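PDB 4M7S: S-adenosyl-L-methionine-dependent 2-deoxy-scyllo-inosamine dehydrogenase from Bacillus circulans, which catalyses the S-adenosylmethionine-dependent radical oxidation of 2-deoxy-scyllo-inosamine to 3-amino-2,3-dideoxy-scyllo-inosose in butirosin biosynthesis, using two [4Fe-4S] clusters. Local coordinates for residues Ile88-Gly93 / Lys111-Gln116. Numbering follows the deposited sequence.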
loop_
_atom_site.group_PDB
_atom_site.type_symbol
_atom_site.label_atom_id
_atom_site.label_comp_id
_atom_site.label_asym_id
_atom_site.label_seq_id
_atom_site.Cartn_x
_atom_site.Cartn_y
_atom_site.Cartn_z
ATOM N N ILE A 88 1.836 9.820 -0.848
ATOM C CA ILE A 88 0.577 10.048 -0.153
ATOM C C ILE A 88 0.679 9.484 1.254
ATOM O O ILE A 88 1.168 8.369 1.437
ATOM C CB ILE A 88 -0.583 9.289 -0.821
ATOM C CG1 ILE A 88 -0.593 9.508 -2.334
ATOM C CG2 ILE A 88 -1.919 9.675 -0.173
ATOM C CD1 ILE A 88 -0.854 10.928 -2.739
ATOM N N ILE A 89 0.206 10.234 2.245
ATOM C CA ILE A 89 0.131 9.708 3.606
ATOM C C ILE A 89 -1.306 9.307 3.947
ATOM O O ILE A 89 -2.227 10.125 3.848
ATOM C CB ILE A 89 0.606 10.739 4.653
ATOM C CG1 ILE A 89 2.119 10.945 4.571
ATOM C CG2 ILE A 89 0.226 10.279 6.072
ATOM C CD1 ILE A 89 2.911 9.806 5.166
ATOM N N TYR A 90 -1.501 8.050 4.340
ATOM C CA TYR A 90 -2.768 7.634 4.921
ATOM C C TYR A 90 -2.537 7.513 6.431
ATOM O O TYR A 90 -1.696 6.724 6.873
ATOM C CB TYR A 90 -3.209 6.299 4.339
ATOM C CG TYR A 90 -3.519 6.321 2.847
ATOM C CD1 TYR A 90 -2.504 6.310 1.899
ATOM C CD2 TYR A 90 -4.829 6.331 2.397
ATOM C CE1 TYR A 90 -2.787 6.311 0.537
ATOM C CE2 TYR A 90 -5.124 6.328 1.040
ATOM C CZ TYR A 90 -4.099 6.322 0.119
ATOM O OH TYR A 90 -4.388 6.324 -1.228
ATOM N N THR A 91 -3.267 8.294 7.221
ATOM C CA THR A 91 -2.979 8.368 8.655
ATOM C C THR A 91 -4.253 8.462 9.498
ATOM O O THR A 91 -5.254 8.998 9.029
ATOM C CB THR A 91 -2.056 9.576 8.947
ATOM O OG1 THR A 91 -1.797 9.664 10.355
ATOM C CG2 THR A 91 -2.697 10.881 8.456
ATOM N N ASN A 92 -4.230 7.945 10.731
ATOM C CA ASN A 92 -5.369 8.143 11.629
ATOM C C ASN A 92 -5.417 9.558 12.191
ATOM O O ASN A 92 -6.388 9.937 12.849
ATOM C CB ASN A 92 -5.441 7.107 12.765
ATOM C CG ASN A 92 -4.188 7.071 13.626
ATOM O OD1 ASN A 92 -3.525 8.093 13.844
ATOM N ND2 ASN A 92 -3.847 5.875 14.111
ATOM N N GLY A 93 -4.355 10.324 11.947
ATOM C CA GLY A 93 -4.317 11.729 12.327
ATOM C C GLY A 93 -3.851 12.045 13.744
ATOM O O GLY A 93 -3.576 13.204 14.049
ATOM N N LYS A 111 -0.296 14.563 -0.554
ATOM C CA LYS A 111 -1.648 14.397 -0.037
ATOM C C LYS A 111 -1.674 13.654 1.289
ATOM O O LYS A 111 -0.966 12.661 1.470
ATOM C CB LYS A 111 -2.523 13.679 -1.066
ATOM C CG LYS A 111 -4.016 13.761 -0.805
ATOM C CD LYS A 111 -4.755 13.458 -2.095
ATOM C CE LYS A 111 -6.257 13.361 -1.900
ATOM N NZ LYS A 111 -6.980 12.890 -3.128
ATOM N N PHE A 112 -2.492 14.156 2.214
ATOM C CA PHE A 112 -2.767 13.479 3.473
ATOM C C PHE A 112 -4.227 13.031 3.491
ATOM O O PHE A 112 -5.140 13.840 3.307
ATOM C CB PHE A 112 -2.517 14.420 4.657
ATOM C CG PHE A 112 -1.092 14.919 4.759
ATOM C CD1 PHE A 112 -0.685 16.051 4.066
ATOM C CD2 PHE A 112 -0.169 14.264 5.569
ATOM C CE1 PHE A 112 0.631 16.524 4.173
ATOM C CE2 PHE A 112 1.152 14.730 5.683
ATOM C CZ PHE A 112 1.547 15.859 4.985
ATOM N N ILE A 113 -4.436 11.735 3.694
ATOM C CA ILE A 113 -5.776 11.191 3.847
ATOM C C ILE A 113 -5.908 10.878 5.319
ATOM O O ILE A 113 -5.318 9.910 5.795
ATOM C CB ILE A 113 -5.963 9.871 3.080
ATOM C CG1 ILE A 113 -5.391 9.959 1.663
ATOM C CG2 ILE A 113 -7.434 9.448 3.089
ATOM C CD1 ILE A 113 -6.068 10.964 0.795
ATOM N N VAL A 114 -6.659 11.694 6.047
ATOM C CA VAL A 114 -6.787 11.479 7.483
ATOM C C VAL A 114 -8.088 10.753 7.797
ATOM O O VAL A 114 -9.159 11.161 7.344
ATOM C CB VAL A 114 -6.747 12.805 8.274
ATOM C CG1 VAL A 114 -6.858 12.527 9.763
ATOM C CG2 VAL A 114 -5.470 13.570 7.971
ATOM N N THR A 115 -7.990 9.678 8.573
ATOM C CA THR A 115 -9.172 8.947 9.007
ATOM C C THR A 115 -9.282 8.927 10.529
ATOM O O THR A 115 -8.498 8.263 11.204
ATOM C CB THR A 115 -9.161 7.496 8.486
ATOM O OG1 THR A 115 -8.685 7.474 7.136
ATOM C CG2 THR A 115 -10.563 6.898 8.527
ATOM N N GLN A 116 -10.247 9.665 11.067
ATOM C CA GLN A 116 -10.571 9.557 12.485
ATOM C C GLN A 116 -11.082 8.140 12.739
ATOM O O GLN A 116 -12.092 7.733 12.160
ATOM C CB GLN A 116 -11.640 10.579 12.868
ATOM C CG GLN A 116 -12.167 10.416 14.286
ATOM C CD GLN A 116 -11.098 10.661 15.329
ATOM O OE1 GLN A 116 -10.241 11.532 15.158
ATOM N NE2 GLN A 116 -11.132 9.889 16.413
#
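I89 and T91 bond in turn to K111, I113 and T115 in the hydrogen bonding that zips strands 88-91 and 111-116 together as parallel neighbours, their axes 4.7 Å apart and 10° from alignment. I89 N gives to K111 O and I89 O takes from I113 N (2.7 Å, nearly straight at 177°); T91 repeats the pattern, N to I113 O and O from T115 N. The buried face carries I89, T91, F112 and V114. I89 CB lies 3.7 Å from F112 CD2, meeting the ring obliquely, while L101, L104 and T105 of helix 98-107 pack on F112. Farther along, T91 CG2 rests against V114 CG2 (3.9 Å), and V114 CG1, anti to its backbone N (chi1 -179°), reaches G93 CA at 3.7 Å. The opposite face is more open: I88 is buried, but Y90, K111 and I113 are partly exposed. There the Y90 ring lies alongside I113, whose CG1 sits over one face, offset toward the rim and 4.0 Å from the ring centroid, a CH-pi contact; K111 meets I88 CD1 through CB at 3.6 Å and sends its extended chain away. At the end of the strand, T91 OG1 accepts G93 N (3.1 Å) in an ST turn and is also hydrogen-bonded to E64, which takes N92 N as well. N92 keeps its CB against T115 O but points its side chain away from strand 111-116, into the iron-sulfur cluster pocket, its ND2 bonded to N17 and its OD1 to D94 N. Strand 86-91, helix 98-107 and strand 111-116 form a beta-alpha-beta unit of the radical SAM fold, with the C-terminal end of the first strand bordering the cluster held by C16, C20 and C23.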